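Long-range contacts in SEC-C motif domain protein (Psychrobacter arcticus, PDB 2I9W), which is of unknown function but binds two zinc ions, one in each of two small cysteine-rich modules joined to an NTF2-like (cystatin-like) domain: residues Phe4-Gln12 against Pro23-Gln31; Lys109-Val117 against Ser172-Tyr183. All coordinates share one frame; numbering follows the deposited sequence.

Overall arrangement
Both contacts involve a four-cysteine zinc site: interaction 1 encloses one, interaction 2 abuts the other. They sit on opposite sides of the chain's centre, with centres about 32 Å apart and nearest atoms about 10 Å apart. Interaction 1 lies within the N-terminal zinc module: Phe4-Gln12 and Pro23-Gln31 supply all four ligands, just before helix 31-39, and helix 53-66 covers one side. Interaction 2 joins the start of strand 114-125 and the loop leading into it to the C-terminal SEC-C motif; there Ser172-Tyr183 gives two of the zinc ligands, and Cys168 and Cys170 the others. Zinc links the segments directly in interaction 1, whereas in interaction 2 a histidine reaches a zinc-bound sulfur.

Interaction 1. Residues Phe4-Gln12 against Pro23-Gln31; sequences FSIQTCPCQ and PLLYQDCCQ. With ZN (zinc ion), chain B.
Cys9 and Cys11 face Cys29 and Cys30 across one zinc ion, which all four SG atoms bind at 2.3 to 2.4 Å. In Cys9 the SG lies opposite the backbone nitrogen (chi1 -167°), which brings the sulfur to the metal and beside Cys30 CB; besides the metal it takes a weak hydrogen bond from Cys30 N at 3.7 Å. The same sulfur lies at the edge of the Tyr26 ring, in its plane, 3.8 Å from CD1. Gln31 CB sits over the centre of one face of that ring, and the hydroxyl beyond bonds to His34, so both the ring and its end are held.

Gln12 bends at chi2 (-82°) and brings its amide back to the Leu24 backbone: OE1 accepts from Leu24 N at 3.0 Å, the donor standing above the carbonyl plane, while NE2 lies near Cys29 SG. Beside it Thr8 CG2 presses on Pro23 CB at 3.4 Å, tighter than usual, and a water bridges Thr8 OG1 to Pro23 O. At the far end Ser5 OG donates to OE1 of the extended Gln31 side chain at 3.0 Å, and the methyls of Leu25 lie against the Ile6 carbonyl.

Between these side chains the backbones are tied by Gln27 N to Ser5 O, Tyr26 N to Gln7 O and Cys9 N to Leu24 O (2.8 Å), the last two flanking a single bridge of Thr8 with Leu25. Two cysteines one residue apart in one segment and an adjacent pair in the other, closing on zinc, make the Cys4 site of the YchJ N-terminal zinc-binding domain.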
loop_
_atom_site.group_PDB
_atom_site.type_symbol
_atom_site.label_atom_id
_atom_site.label_comp_id
_atom_site.label_asym_id
_atom_site.label_seq_id
_atom_site.Cartn_x
_atom_site.Cartn_y
_atom_site.Cartn_z
ATOM N N PHE A 4 14.781 12.243 8.400
ATOM C CA PHE A 4 13.380 12.240 7.948
ATOM C C PHE A 4 12.443 11.882 9.060
ATOM O O PHE A 4 11.284 12.280 9.007
ATOM C CB PHE A 4 13.109 11.311 6.752
ATOM C CG PHE A 4 13.343 11.965 5.439
ATOM C CD1 PHE A 4 12.609 13.087 5.076
ATOM C CD2 PHE A 4 14.315 11.483 4.571
ATOM C CE1 PHE A 4 12.835 13.723 3.873
ATOM C CE2 PHE A 4 14.554 12.108 3.359
ATOM C CZ PHE A 4 13.810 13.241 3.005
ATOM N N SER A 5 12.953 11.161 10.069
ATOM C CA SER A 5 12.201 10.890 11.293
ATOM C C SER A 5 11.546 12.104 11.858
ATOM O O SER A 5 10.441 12.015 12.333
ATOM C CB SER A 5 13.118 10.302 12.355
ATOM O OG SER A 5 13.524 9.017 11.978
ATOM N N ILE A 6 12.236 13.245 11.823
ATOM C CA ILE A 6 11.723 14.450 12.435
ATOM C C ILE A 6 11.141 15.470 11.439
ATOM O O ILE A 6 10.816 16.607 11.802
ATOM C CB ILE A 6 12.779 15.064 13.430
ATOM C CG1 ILE A 6 13.978 15.681 12.714
ATOM C CG2 ILE A 6 13.214 13.987 14.459
ATOM C CD1 ILE A 6 14.826 16.566 13.670
ATOM N N GLN A 7 10.920 15.034 10.205
ATOM C CA GLN A 7 10.148 15.835 9.258
ATOM C C GLN A 7 8.801 15.206 9.018
ATOM O O GLN A 7 8.576 14.062 9.411
ATOM C CB GLN A 7 10.886 16.000 7.941
ATOM C CG GLN A 7 12.123 16.877 8.069
ATOM C CD GLN A 7 11.816 18.358 8.298
ATOM O OE1 GLN A 7 10.870 18.912 7.724
ATOM N NE2 GLN A 7 12.637 19.005 9.114
ATOM N N THR A 8 7.906 16.000 8.429
ATOM C CA THR A 8 6.561 15.574 8.139
ATOM C C THR A 8 6.609 14.208 7.435
ATOM O O THR A 8 7.372 13.967 6.468
ATOM C CB THR A 8 5.776 16.657 7.333
ATOM O OG1 THR A 8 5.826 17.926 8.024
ATOM C CG2 THR A 8 4.352 16.260 7.098
ATOM N N CYS A 9 5.808 13.299 7.935
ATOM C CA CYS A 9 5.672 11.996 7.290
ATOM C C CYS A 9 5.261 12.193 5.820
ATOM O O CYS A 9 4.402 13.023 5.520
ATOM C CB CYS A 9 4.657 11.126 7.986
ATOM S SG CYS A 9 4.774 9.415 7.419
ATOM N N PRO A 10 5.867 11.450 4.885
ATOM C CA PRO A 10 5.429 11.713 3.515
ATOM C C PRO A 10 3.928 11.623 3.305
ATOM O O PRO A 10 3.391 12.427 2.555
ATOM C CB PRO A 10 6.198 10.694 2.688
ATOM C CG PRO A 10 7.410 10.408 3.471
ATOM C CD PRO A 10 6.998 10.510 4.921
ATOM N N CYS A 11 3.249 10.693 3.973
ATOM C CA CYS A 11 1.800 10.504 3.757
ATOM C C CYS A 11 0.948 11.638 4.276
ATOM O O CYS A 11 -0.256 11.684 3.986
ATOM C CB CYS A 11 1.292 9.185 4.348
ATOM S SG CYS A 11 0.888 9.267 6.065
ATOM N N GLN A 12 1.565 12.524 5.058
ATOM C CA GLN A 12 0.901 13.670 5.656
ATOM C C GLN A 12 1.044 14.930 4.810
ATOM O O GLN A 12 0.470 15.958 5.159
ATOM C CB GLN A 12 1.471 13.956 7.040
ATOM C CG GLN A 12 1.307 12.819 7.998
ATOM C CD GLN A 12 -0.045 12.777 8.633
ATOM O OE1 GLN A 12 -0.470 13.742 9.273
ATOM N NE2 GLN A 12 -0.729 11.644 8.499
ATOM N N PRO A 23 0.600 18.416 10.519
ATOM C CA PRO A 23 0.887 17.081 10.004
ATOM C C PRO A 23 1.869 16.301 10.875
ATOM O O PRO A 23 2.838 16.857 11.382
ATOM C CB PRO A 23 1.523 17.346 8.634
ATOM C CG PRO A 23 1.283 18.768 8.319
ATOM C CD PRO A 23 0.946 19.492 9.564
ATOM N N LEU A 24 1.639 15.001 11.022
ATOM C CA LEU A 24 2.507 14.188 11.882
ATOM C C LEU A 24 3.885 13.993 11.284
ATOM O O LEU A 24 4.054 14.017 10.057
ATOM C CB LEU A 24 1.875 12.826 12.175
ATOM C CG LEU A 24 0.442 12.723 12.674
ATOM C CD1 LEU A 24 0.010 11.237 12.876
ATOM C CD2 LEU A 24 0.296 13.503 13.978
ATOM N N LEU A 25 4.873 13.846 12.166
ATOM C CA LEU A 25 6.232 13.470 11.770
ATOM C C LEU A 25 6.315 12.005 11.389
ATOM O O LEU A 25 5.550 11.153 11.871
ATOM C CB LEU A 25 7.243 13.734 12.873
ATOM C CG LEU A 25 7.392 15.196 13.358
ATOM C CD1 LEU A 25 8.563 15.327 14.363
ATOM C CD2 LEU A 25 7.541 16.155 12.168
ATOM N N TYR A 26 7.262 11.702 10.504
ATOM C CA TYR A 26 7.505 10.301 10.110
ATOM C C TYR A 26 7.615 9.328 11.329
ATOM O O TYR A 26 6.879 8.315 11.405
ATOM C CB TYR A 26 8.742 10.257 9.220
ATOM C CG TYR A 26 9.139 8.872 8.746
ATOM C CD1 TYR A 26 8.225 8.004 8.148
ATOM C CD2 TYR A 26 10.449 8.417 8.893
ATOM C CE1 TYR A 26 8.628 6.737 7.686
ATOM C CE2 TYR A 26 10.853 7.139 8.441
ATOM C CZ TYR A 26 9.933 6.302 7.864
ATOM O OH TYR A 26 10.323 5.051 7.425
ATOM N N GLN A 27 8.463 9.664 12.304
ATOM C CA GLN A 27 8.617 8.827 13.500
ATOM C C GLN A 27 7.308 8.537 14.235
ATOM O O GLN A 27 7.192 7.533 14.949
ATOM C CB GLN A 27 9.624 9.440 14.479
ATOM C CG GLN A 27 9.238 10.780 15.069
ATOM C CD GLN A 27 10.351 11.394 15.956
ATOM O OE1 GLN A 27 11.464 10.887 16.038
ATOM N NE2 GLN A 27 10.036 12.500 16.582
ATOM N N ASP A 28 6.338 9.425 14.066
ATOM C CA ASP A 28 5.075 9.364 14.776
ATOM C C ASP A 28 3.961 8.821 13.912
ATOM O O ASP A 28 2.821 8.798 14.352
ATOM C CB ASP A 28 4.681 10.777 15.251
ATOM C CG ASP A 28 5.607 11.306 16.297
ATOM O OD1 ASP A 28 5.993 10.493 17.159
ATOM O OD2 ASP A 28 5.949 12.498 16.226
ATOM N N CYS A 29 4.276 8.440 12.672
ATOM C CA CYS A 29 3.268 8.025 11.686
ATOM C C CYS A 29 3.673 6.685 11.025
ATOM O O CYS A 29 3.432 5.627 11.606
ATOM C CB CYS A 29 3.016 9.153 10.656
ATOM S SG CYS A 29 1.623 8.868 9.520
ATOM N N CYS A 30 4.350 6.722 9.854
ATOM C CA CYS A 30 4.622 5.507 9.096
ATOM C C CYS A 30 5.869 4.740 9.578
ATOM O O CYS A 30 5.990 3.529 9.336
ATOM C CB CYS A 30 4.759 5.894 7.622
ATOM S SG CYS A 30 3.165 6.286 6.770
ATOM N N GLN A 31 6.820 5.436 10.229
ATOM C CA GLN A 31 8.116 4.811 10.513
ATOM C C GLN A 31 7.980 3.521 11.342
ATOM O O GLN A 31 8.628 2.554 11.053
ATOM C CB GLN A 31 9.075 5.792 11.191
ATOM C CG GLN A 31 10.431 5.202 11.361
ATOM C CD GLN A 31 11.409 6.188 11.963
ATOM O OE1 GLN A 31 11.072 7.333 12.257
ATOM N NE2 GLN A 31 12.625 5.742 12.135
HETATM ZN ZN ZN B . 2.644 8.480 7.463
HETATM O O HOH W 1 4.644 18.487 10.577
#

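Interaction 2. Residues Lys109-Val117 against Ser172-Tyr183. With ZN (zinc ion), chain C.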
loop_
_atom_site.group_PDB
_atom_site.type_symbol
_atom_site.label_atom_id
_atom_site.label_comp_id
_atom_site.label_asym_id
_atom_site.label_seq_id
_atom_site.Cartn_x
_atom_site.Cartn_y
_atom_site.Cartn_z
ATOM N N LYS A 109 -15.225 -2.172 4.083
ATOM C CA LYS A 109 -16.072 -3.359 3.997
ATOM C C LYS A 109 -16.532 -3.571 2.565
ATOM O O LYS A 109 -17.733 -3.721 2.314
ATOM C CB LYS A 109 -17.270 -3.225 4.939
ATOM C CG LYS A 109 -16.930 -3.359 6.408
ATOM C CD LYS A 109 -18.218 -3.448 7.296
ATOM N N LEU A 110 -15.577 -3.594 1.626
ATOM C CA LEU A 110 -15.915 -3.826 0.224
ATOM C C LEU A 110 -16.517 -5.208 0.082
ATOM O O LEU A 110 -17.572 -5.365 -0.545
ATOM C CB LEU A 110 -14.695 -3.695 -0.660
ATOM C CG LEU A 110 -14.837 -3.946 -2.162
ATOM C CD1 LEU A 110 -15.716 -2.848 -2.856
ATOM C CD2 LEU A 110 -13.427 -4.042 -2.775
ATOM N N SER A 111 -15.886 -6.195 0.730
ATOM C CA SER A 111 -16.445 -7.551 0.924
ATOM C C SER A 111 -16.113 -8.005 2.338
ATOM O O SER A 111 -15.519 -7.253 3.100
ATOM C CB SER A 111 -15.816 -8.581 -0.022
ATOM O OG SER A 111 -14.535 -8.922 0.477
ATOM N N LYS A 112 -16.423 -9.265 2.633
ATOM C CA LYS A 112 -16.051 -9.896 3.885
ATOM C C LYS A 112 -14.565 -9.824 4.141
ATOM O O LYS A 112 -14.153 -9.739 5.280
ATOM C CB LYS A 112 -16.478 -11.363 3.891
ATOM C CG LYS A 112 -16.204 -12.095 5.178
ATOM N N ARG A 113 -13.762 -9.854 3.088
ATOM C CA ARG A 113 -12.304 -9.865 3.276
ATOM C C ARG A 113 -11.537 -8.815 2.478
ATOM O O ARG A 113 -10.277 -8.815 2.489
ATOM C CB ARG A 113 -11.768 -11.259 2.999
ATOM C CG ARG A 113 -12.024 -11.759 1.611
ATOM C CD ARG A 113 -11.809 -13.312 1.499
ATOM N NE ARG A 113 -12.265 -14.160 2.617
ATOM C CZ ARG A 113 -13.422 -14.839 2.716
ATOM N NH1 ARG A 113 -14.410 -14.779 1.809
ATOM N NH2 ARG A 113 -13.622 -15.574 3.800
ATOM N N HIS A 114 -12.246 -7.925 1.783
ATOM C CA HIS A 114 -11.583 -6.874 0.998
ATOM C C HIS A 114 -11.968 -5.456 1.366
ATOM O O HIS A 114 -13.045 -5.198 1.906
ATOM C CB HIS A 114 -11.910 -7.004 -0.466
ATOM C CG HIS A 114 -11.478 -8.286 -1.054
ATOM N ND1 HIS A 114 -12.304 -9.384 -1.089
ATOM C CD2 HIS A 114 -10.322 -8.653 -1.644
ATOM C CE1 HIS A 114 -11.661 -10.385 -1.655
ATOM N NE2 HIS A 114 -10.471 -9.964 -2.029
ATOM N N ALA A 115 -11.065 -4.544 1.020
ATOM C CA ALA A 115 -11.265 -3.128 1.235
ATOM C C ALA A 115 -10.676 -2.420 0.014
ATOM O O ALA A 115 -9.782 -2.940 -0.657
ATOM C CB ALA A 115 -10.578 -2.690 2.532
ATOM N N GLN A 116 -11.176 -1.229 -0.235
ATOM C CA GLN A 116 -10.627 -0.334 -1.208
ATOM C C GLN A 116 -10.264 1.030 -0.579
ATOM O O GLN A 116 -10.809 1.471 0.408
ATOM C CB GLN A 116 -11.581 -0.156 -2.393
ATOM C CG GLN A 116 -11.391 -1.207 -3.465
ATOM C CD GLN A 116 -12.380 -1.172 -4.607
ATOM O OE1 GLN A 116 -13.397 -0.476 -4.578
ATOM N NE2 GLN A 116 -12.106 -1.990 -5.624
ATOM N N VAL A 117 -9.307 1.664 -1.223
ATOM C CA VAL A 117 -8.823 3.012 -0.916
ATOM C C VAL A 117 -8.647 3.701 -2.271
ATOM O O VAL A 117 -7.901 3.207 -3.152
ATOM C CB VAL A 117 -7.447 2.990 -0.219
ATOM C CG1 VAL A 117 -6.973 4.418 0.127
ATOM C CG2 VAL A 117 -7.484 2.068 1.016
ATOM N N SER A 172 -8.042 -17.815 0.826
ATOM C CA SER A 172 -9.384 -17.821 1.453
ATOM C C SER A 172 -10.157 -19.130 1.379
ATOM O O SER A 172 -11.094 -19.347 2.177
ATOM C CB SER A 172 -10.272 -16.752 0.788
ATOM O OG SER A 172 -10.583 -17.097 -0.561
ATOM N N GLY A 173 -9.839 -19.950 0.375
ATOM C CA GLY A 173 -10.632 -21.152 0.043
ATOM C C GLY A 173 -11.785 -20.900 -0.926
ATOM O O GLY A 173 -12.342 -21.838 -1.463
ATOM N N GLU A 174 -12.107 -19.631 -1.195
ATOM C CA GLU A 174 -13.169 -19.255 -2.118
ATOM C C GLU A 174 -12.578 -19.366 -3.505
ATOM O O GLU A 174 -11.362 -19.271 -3.661
ATOM C CB GLU A 174 -13.660 -17.831 -1.860
ATOM C CG GLU A 174 -14.082 -17.537 -0.417
ATOM C CD GLU A 174 -15.425 -18.147 -0.076
ATOM O OE1 GLU A 174 -15.488 -19.333 0.302
ATOM O OE2 GLU A 174 -16.433 -17.422 -0.209
ATOM N N LYS A 175 -13.421 -19.586 -4.510
ATOM C CA LYS A 175 -12.944 -19.591 -5.885
ATOM C C LYS A 175 -12.331 -18.231 -6.205
ATOM O O LYS A 175 -12.904 -17.203 -5.858
ATOM C CB LYS A 175 -14.102 -19.853 -6.852
ATOM C CG LYS A 175 -14.823 -21.175 -6.648
ATOM C CD LYS A 175 -16.142 -21.184 -7.454
ATOM C CE LYS A 175 -17.032 -22.372 -7.139
ATOM N NZ LYS A 175 -18.275 -22.369 -7.976
ATOM N N PHE A 176 -11.217 -18.216 -6.924
ATOM C CA PHE A 176 -10.603 -16.965 -7.359
ATOM C C PHE A 176 -11.653 -15.975 -7.920
ATOM O O PHE A 176 -11.693 -14.816 -7.537
ATOM C CB PHE A 176 -9.492 -17.274 -8.393
ATOM C CG PHE A 176 -8.778 -16.060 -8.912
ATOM C CD1 PHE A 176 -7.955 -15.305 -8.058
ATOM C CD2 PHE A 176 -8.913 -15.667 -10.251
ATOM C CE1 PHE A 176 -7.297 -14.173 -8.540
ATOM C CE2 PHE A 176 -8.258 -14.534 -10.731
ATOM C CZ PHE A 176 -7.438 -13.806 -9.891
ATOM N N LYS A 177 -12.505 -16.459 -8.822
ATOM C CA LYS A 177 -13.537 -15.651 -9.448
ATOM C C LYS A 177 -14.612 -15.076 -8.488
ATOM O O LYS A 177 -15.299 -14.104 -8.832
ATOM C CB LYS A 177 -14.190 -16.454 -10.593
ATOM C CG LYS A 177 -15.009 -17.624 -10.157
ATOM C CD LYS A 177 -15.561 -18.413 -11.353
ATOM C CE LYS A 177 -16.671 -17.656 -12.092
ATOM N NZ LYS A 177 -17.144 -18.438 -13.292
ATOM N N ARG A 178 -14.734 -15.644 -7.288
ATOM C CA ARG A 178 -15.680 -15.168 -6.250
ATOM C C ARG A 178 -14.915 -14.508 -5.099
ATOM O O ARG A 178 -15.447 -14.345 -3.963
ATOM C CB ARG A 178 -16.527 -16.324 -5.711
ATOM C CG ARG A 178 -17.678 -16.741 -6.624
ATOM C CD ARG A 178 -18.913 -15.803 -6.538
ATOM N NE ARG A 178 -19.667 -15.906 -5.277
ATOM C CZ ARG A 178 -20.760 -15.189 -4.994
ATOM N NH1 ARG A 178 -21.249 -14.313 -5.876
ATOM N NH2 ARG A 178 -21.369 -15.323 -3.818
ATOM N N CYS A 179 -13.659 -14.164 -5.370
ATOM C CA CYS A 179 -12.774 -13.611 -4.326
ATOM C C CYS A 179 -11.901 -12.508 -4.901
ATOM O O CYS A 179 -12.439 -11.529 -5.346
ATOM C CB CYS A 179 -11.946 -14.696 -3.612
ATOM S SG CYS A 179 -11.217 -14.232 -2.015
ATOM N N CYS A 180 -10.577 -12.663 -4.928
ATOM C CA CYS A 180 -9.706 -11.558 -5.377
ATOM C C CYS A 180 -9.854 -11.263 -6.875
ATOM O O CYS A 180 -9.608 -10.141 -7.320
ATOM C CB CYS A 180 -8.258 -11.838 -4.973
ATOM S SG CYS A 180 -8.002 -11.817 -3.160
ATOM N N GLY A 181 -10.310 -12.266 -7.636
ATOM C CA GLY A 181 -10.606 -12.109 -9.064
ATOM C C GLY A 181 -11.788 -11.197 -9.377
ATOM O O GLY A 181 -11.919 -10.757 -10.522
HETATM N N MSE A 182 -12.651 -10.923 -8.388
HETATM C CA MSE A 182 -13.678 -9.895 -8.506
HETATM C C MSE A 182 -13.042 -8.520 -8.717
HETATM O O MSE A 182 -13.653 -7.613 -9.302
HETATM C CB MSE A 182 -14.550 -9.801 -7.247
HETATM C CG MSE A 182 -15.465 -10.967 -6.915
HETATM SE SE MSE A 182 -16.837 -11.243 -8.253
HETATM C CE MSE A 182 -17.130 -9.378 -8.754
ATOM N N TYR A 183 -11.821 -8.349 -8.227
ATOM C CA TYR A 183 -11.232 -7.016 -8.110
ATOM C C TYR A 183 -9.934 -6.851 -8.878
ATOM O O TYR A 183 -9.614 -5.718 -9.242
ATOM C CB TYR A 183 -11.058 -6.649 -6.642
ATOM C CG TYR A 183 -12.305 -6.859 -5.816
ATOM C CD1 TYR A 183 -13.418 -6.069 -6.009
ATOM C CD2 TYR A 183 -12.377 -7.878 -4.853
ATOM C CE1 TYR A 183 -14.587 -6.252 -5.263
ATOM C CE2 TYR A 183 -13.552 -8.067 -4.100
ATOM C CZ TYR A 183 -14.644 -7.232 -4.298
ATOM O OH TYR A 183 -15.849 -7.404 -3.595
HETATM ZN ZN ZN C . -8.859 -13.932 -2.506
#
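His114 reaches the second zinc site by one polar bond: NE2 donates to Cys180 SG at 3.3 Å, nearly straight (167°) and in the ring plane. That sulfur also binds the zinc, as does Cys179 SG, with Cys168 and Cys170 completing the site. At the other ring nitrogen, ND1 shares a hydrogen bond with Ser111 OG at 2.8 Å, so the imidazole is gripped at both ends.

The aromatic contacts centre on Tyr183. It turns an edge to the face of His114, with CE2 3.5 Å from ND1 and the planes at 57°, and Leu110 CD2 makes a CH-pi contact over one face, 3.8 Å from the ring centroid. CB of Met182 (selenomethionine here) lies over the opposite face.

Round Arg113 the contact is looser: Ser172 CB lies over one face of the guanidinium, and NH1 makes a long salt bridge, 3.9 Å, to Glu174 OE2.

Replacing His114 by alanine removes the ring, which would probably leave Cys180 SG without this N-H donor, Ser111 OG without its ring partner and a gap beside the Tyr183 edge. The N-H directed at a zinc-bound sulfur probably eases the negative charge gathered on the four thiolates, coupling the SEC-C site to the sheet.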